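Local coordinates for oxalate oxidase (Hordeum vulgare, PDB 1FI2), which catalyses the manganese-dependent oxidation of oxalate by dioxygen to carbon dioxide and hydrogen peroxide, and also has superoxide dismutase activity, at residues His88-Val99 against Gly126-His137. Sequence-based numbering, arbitrary orientation.
Sequences HIHPRATEIGMV and GETFVIPRGLMH. With MN (manganese (II) ion), chain B.
His88, His90 and Glu95 meet His137 around one manganese ion, the metal site of the cupin beta-barrel. His137 NE2 binds the manganese at 2.2 Å and Glu95 OE1 does so at 2.2 Å. The His88 and His137 rings pass obliquely, planes 55° apart. A hydrogen bond from His137 ND1 to Leu135 O (3.0 Å), with the metal bond at NE2, fixes the rotation of that ring, and Ile131 CG2 covers one of its faces. Two waters complete six ligands. One of them also donates to Glu95 OE2, its O 2.7 Å from that atom. The waters mark the side where oxalate probably enters the metal shell; His90 and Glu95 bind it.

The tightly packed part is the antiparallel pair 95-99 with 128-131. Glu95 pairs with Ile131 and Gly97 with Phe129, through two backbone hydrogen bonds each. Gly97 CA lies over the Phe129 ring, 4.1 Å from its centroid. Phe129 CG sits between its backbone N and carbonyl carbon (chi1 59°), which turns the ring over Gly97, where a side chain would clash with CZ. Its CE1 edge reaches Glu95 OE2 at 3.6 Å. An alanine in place of Phe129 would probably open a gap over Gly97 and take away the ring edge beside Glu95 OE2. The looser end is at Gly126 and Glu127, both partly exposed.

Strand 147-153 flanks 95-101, and its Met149 and Val151 touch Phe129. Val106 of strand 103-109, in the other sheet, also packs on this ring. Beyond 128-131 the sheet runs on into a second subunit.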
loop_
_atom_site.group_PDB
_atom_site.type_symbol
_atom_site.label_atom_id
_atom_site.label_comp_id
_atom_site.label_asym_id
_atom_site.label_seq_id
_atom_site.Cartn_x
_atom_site.Cartn_y
_atom_site.Cartn_z
ATOM N N HIS A 88 -22.141 14.040 -3.687
ATOM C CA HIS A 88 -21.710 12.702 -4.086
ATOM C C HIS A 88 -20.444 12.274 -3.364
ATOM O O HIS A 88 -19.854 13.038 -2.599
ATOM C CB HIS A 88 -21.511 12.633 -5.604
ATOM C CG HIS A 88 -20.410 13.516 -6.107
ATOM N ND1 HIS A 88 -20.583 14.868 -6.309
ATOM C CD2 HIS A 88 -19.124 13.236 -6.439
ATOM C CE1 HIS A 88 -19.447 15.388 -6.750
ATOM N NE2 HIS A 88 -18.556 14.421 -6.838
ATOM N N ILE A 89 -20.031 11.022 -3.537
ATOM C CA ILE A 89 -18.862 10.427 -2.904
ATOM C C ILE A 89 -18.080 9.564 -3.893
ATOM O O ILE A 89 -18.671 8.859 -4.708
ATOM C CB ILE A 89 -19.264 9.547 -1.699
ATOM C CG1 ILE A 89 -19.658 10.412 -0.498
ATOM C CG2 ILE A 89 -18.168 8.582 -1.261
ATOM C CD1 ILE A 89 -20.803 9.906 0.331
ATOM N N HIS A 90 -16.756 9.595 -3.799
ATOM C CA HIS A 90 -15.876 8.689 -4.527
ATOM C C HIS A 90 -15.344 7.675 -3.520
ATOM O O HIS A 90 -14.550 8.023 -2.643
ATOM C CB HIS A 90 -14.700 9.421 -5.197
ATOM C CG HIS A 90 -15.215 10.514 -6.086
ATOM N ND1 HIS A 90 -15.869 10.244 -7.266
ATOM C CD2 HIS A 90 -15.219 11.856 -5.949
ATOM C CE1 HIS A 90 -16.256 11.376 -7.825
ATOM N NE2 HIS A 90 -15.877 12.371 -7.042
ATOM N N PRO A 91 -15.783 6.422 -3.623
ATOM C CA PRO A 91 -15.404 5.393 -2.692
ATOM C C PRO A 91 -13.935 5.029 -2.666
ATOM O O PRO A 91 -13.501 4.454 -1.661
ATOM C CB PRO A 91 -16.225 4.168 -3.108
ATOM C CG PRO A 91 -16.730 4.447 -4.474
ATOM C CD PRO A 91 -16.761 5.942 -4.629
ATOM N N ARG A 92 -13.204 5.223 -3.763
ATOM C CA ARG A 92 -11.825 4.745 -3.819
ATOM C C ARG A 92 -10.796 5.796 -4.188
ATOM O O ARG A 92 -9.708 5.426 -4.664
ATOM C CB ARG A 92 -11.766 3.551 -4.794
ATOM C CG ARG A 92 -12.443 2.288 -4.281
ATOM C CD ARG A 92 -12.481 1.186 -5.318
ATOM N NE ARG A 92 -13.146 1.562 -6.543
ATOM C CZ ARG A 92 -14.428 1.511 -6.853
ATOM N NH1 ARG A 92 -15.342 1.058 -6.004
ATOM N NH2 ARG A 92 -14.802 1.916 -8.060
ATOM N N ALA A 93 -11.048 7.077 -3.895
ATOM C CA ALA A 93 -10.046 8.084 -4.225
ATOM C C ALA A 93 -10.279 9.483 -3.674
ATOM O O ALA A 93 -11.395 9.931 -3.459
ATOM C CB ALA A 93 -9.968 8.225 -5.752
ATOM N N THR A 94 -9.162 10.205 -3.597
ATOM C CA THR A 94 -9.124 11.634 -3.324
ATOM C C THR A 94 -9.248 12.357 -4.667
ATOM O O THR A 94 -8.730 11.873 -5.672
ATOM C CB THR A 94 -7.796 12.052 -2.664
ATOM O OG1 THR A 94 -7.665 11.458 -1.362
ATOM C CG2 THR A 94 -7.687 13.566 -2.512
ATOM N N GLU A 95 -9.925 13.492 -4.687
ATOM C CA GLU A 95 -10.083 14.290 -5.899
ATOM C C GLU A 95 -9.374 15.632 -5.732
ATOM O O GLU A 95 -9.402 16.241 -4.663
ATOM C CB GLU A 95 -11.564 14.500 -6.207
ATOM C CG GLU A 95 -11.910 15.477 -7.312
ATOM C CD GLU A 95 -13.394 15.769 -7.404
ATOM O OE1 GLU A 95 -14.179 15.070 -6.731
ATOM O OE2 GLU A 95 -13.805 16.697 -8.127
ATOM N N ILE A 96 -8.727 16.071 -6.804
ATOM C CA ILE A 96 -8.025 17.362 -6.811
ATOM C C ILE A 96 -8.403 18.077 -8.100
ATOM O O ILE A 96 -8.240 17.520 -9.188
ATOM C CB ILE A 96 -6.525 17.168 -6.584
ATOM C CG1 ILE A 96 -5.816 18.510 -6.372
ATOM C CG2 ILE A 96 -5.863 16.379 -7.706
ATOM C CD1 ILE A 96 -4.416 18.369 -5.803
ATOM N N GLY A 97 -9.017 19.264 -7.996
ATOM C CA GLY A 97 -9.507 19.905 -9.210
ATOM C C GLY A 97 -9.204 21.380 -9.367
ATOM O O GLY A 97 -8.761 22.061 -8.445
ATOM N N MET A 98 -9.442 21.868 -10.585
ATOM C CA MET A 98 -9.231 23.271 -10.909
ATOM C C MET A 98 -10.445 23.795 -11.679
ATOM O O MET A 98 -10.901 23.130 -12.607
ATOM C CB MET A 98 -7.954 23.506 -11.725
ATOM C CG MET A 98 -7.743 24.989 -12.017
ATOM S SD MET A 98 -6.325 25.339 -13.069
ATOM C CE MET A 98 -5.003 25.323 -11.867
ATOM N N VAL A 99 -10.934 24.971 -11.297
ATOM C CA VAL A 99 -12.029 25.584 -12.058
ATOM C C VAL A 99 -11.419 26.278 -13.273
ATOM O O VAL A 99 -10.452 27.026 -13.124
ATOM C CB VAL A 99 -12.831 26.563 -11.194
ATOM C CG1 VAL A 99 -13.789 27.418 -12.018
ATOM C CG2 VAL A 99 -13.616 25.786 -10.142
ATOM N N GLY A 126 -8.818 29.234 -12.405
ATOM C CA GLY A 126 -7.464 29.008 -11.952
ATOM C C GLY A 126 -7.324 28.600 -10.494
ATOM O O GLY A 126 -6.219 28.260 -10.058
ATOM N N GLU A 127 -8.408 28.643 -9.734
ATOM C CA GLU A 127 -8.373 28.280 -8.319
ATOM C C GLU A 127 -8.639 26.791 -8.158
ATOM O O GLU A 127 -9.350 26.193 -8.971
ATOM C CB GLU A 127 -9.366 29.141 -7.542
ATOM C CG GLU A 127 -9.132 30.639 -7.747
ATOM C CD GLU A 127 -9.927 31.469 -6.758
ATOM O OE1 GLU A 127 -11.143 31.240 -6.611
ATOM O OE2 GLU A 127 -9.335 32.358 -6.106
ATOM N N THR A 128 -8.052 26.184 -7.132
ATOM C CA THR A 128 -8.156 24.740 -6.933
ATOM C C THR A 128 -8.790 24.324 -5.615
ATOM O O THR A 128 -8.907 25.100 -4.670
ATOM C CB THR A 128 -6.744 24.107 -7.001
ATOM O OG1 THR A 128 -5.902 24.788 -6.061
ATOM C CG2 THR A 128 -6.130 24.220 -8.388
ATOM N N PHE A 129 -9.187 23.051 -5.566
ATOM C CA PHE A 129 -9.815 22.454 -4.400
ATOM C C PHE A 129 -9.401 20.990 -4.244
ATOM O O PHE A 129 -8.983 20.347 -5.206
ATOM C CB PHE A 129 -11.341 22.531 -4.495
ATOM C CG PHE A 129 -11.969 21.861 -5.683
ATOM C CD1 PHE A 129 -12.283 20.513 -5.668
ATOM C CD2 PHE A 129 -12.265 22.590 -6.824
ATOM C CE1 PHE A 129 -12.866 19.907 -6.762
ATOM C CE2 PHE A 129 -12.850 21.993 -7.927
ATOM C CZ PHE A 129 -13.147 20.645 -7.892
ATOM N N VAL A 130 -9.550 20.467 -3.029
ATOM C CA VAL A 130 -9.200 19.062 -2.792
ATOM C C VAL A 130 -10.277 18.395 -1.949
ATOM O O VAL A 130 -10.792 18.954 -0.980
ATOM C CB VAL A 130 -7.788 18.928 -2.214
ATOM C CG1 VAL A 130 -7.686 19.475 -0.804
ATOM C CG2 VAL A 130 -7.317 17.476 -2.263
ATOM N N ILE A 131 -10.685 17.196 -2.364
ATOM C CA ILE A 131 -11.721 16.441 -1.672
ATOM C C ILE A 131 -11.145 15.133 -1.130
ATOM O O ILE A 131 -10.893 14.211 -1.907
ATOM C CB ILE A 131 -12.854 15.998 -2.628
ATOM C CG1 ILE A 131 -13.306 17.075 -3.605
ATOM C CG2 ILE A 131 -14.021 15.447 -1.815
ATOM C CD1 ILE A 131 -14.103 18.218 -3.040
ATOM N N PRO A 132 -10.987 15.014 0.177
ATOM C CA PRO A 132 -10.472 13.798 0.777
ATOM C C PRO A 132 -11.308 12.581 0.423
ATOM O O PRO A 132 -12.524 12.593 0.295
ATOM C CB PRO A 132 -10.465 14.066 2.276
ATOM C CG PRO A 132 -10.571 15.540 2.425
ATOM C CD PRO A 132 -11.272 16.053 1.192
ATOM N N ARG A 133 -10.598 11.488 0.214
ATOM C CA ARG A 133 -11.142 10.170 -0.079
ATOM C C ARG A 133 -12.389 9.825 0.708
ATOM O O ARG A 133 -12.447 9.883 1.936
ATOM C CB ARG A 133 -9.943 9.242 0.121
ATOM C CG ARG A 133 -9.898 8.220 1.199
ATOM C CD ARG A 133 -8.664 7.348 1.239
ATOM N NE ARG A 133 -8.025 6.967 0.020
ATOM C CZ ARG A 133 -8.125 6.144 -0.985
ATOM N NH1 ARG A 133 -9.066 5.232 -1.176
ATOM N NH2 ARG A 133 -7.190 6.175 -1.942
ATOM N N GLY A 134 -13.485 9.537 0.001
ATOM C CA GLY A 134 -14.738 9.098 0.552
ATOM C C GLY A 134 -15.668 10.063 1.241
ATOM O O GLY A 134 -16.691 9.637 1.802
ATOM N N LEU A 135 -15.378 11.359 1.220
ATOM C CA LEU A 135 -16.236 12.338 1.878
ATOM C C LEU A 135 -17.287 12.888 0.922
ATOM O O LEU A 135 -17.038 12.998 -0.278
ATOM C CB LEU A 135 -15.399 13.482 2.453
ATOM C CG LEU A 135 -14.362 13.099 3.512
ATOM C CD1 LEU A 135 -13.622 14.328 4.021
ATOM C CD2 LEU A 135 -15.011 12.370 4.683
ATOM N N MET A 136 -18.448 13.247 1.460
ATOM C CA MET A 136 -19.513 13.832 0.644
ATOM C C MET A 136 -19.129 15.241 0.200
ATOM O O MET A 136 -18.531 16.003 0.967
ATOM C CB MET A 136 -20.835 13.824 1.423
ATOM C CG MET A 136 -22.054 14.071 0.544
ATOM S SD MET A 136 -23.609 14.198 1.447
ATOM C CE MET A 136 -23.643 12.625 2.303
ATOM N N HIS A 137 -19.442 15.586 -1.049
ATOM C CA HIS A 137 -19.111 16.910 -1.579
ATOM C C HIS A 137 -20.014 17.266 -2.751
ATOM O O HIS A 137 -20.702 16.394 -3.291
ATOM C CB HIS A 137 -17.635 16.968 -1.982
ATOM C CG HIS A 137 -17.225 15.972 -3.021
ATOM N ND1 HIS A 137 -17.195 14.618 -2.760
ATOM C CD2 HIS A 137 -16.815 16.111 -4.306
ATOM C CE1 HIS A 137 -16.795 13.975 -3.831
ATOM N NE2 HIS A 137 -16.555 14.845 -4.802
HETATM MN MN MN B . -16.300 14.630 -7.010
HETATM O O HOH W 1 -15.414 11.464 -2.037
HETATM O O HOH W 2 -6.833 5.036 -4.731
HETATM O O HOH W 3 -12.889 12.200 -3.061
HETATM O O HOH W 4 -16.393 16.817 -7.448
HETATM O O HOH W 5 -16.540 14.149 -9.386
#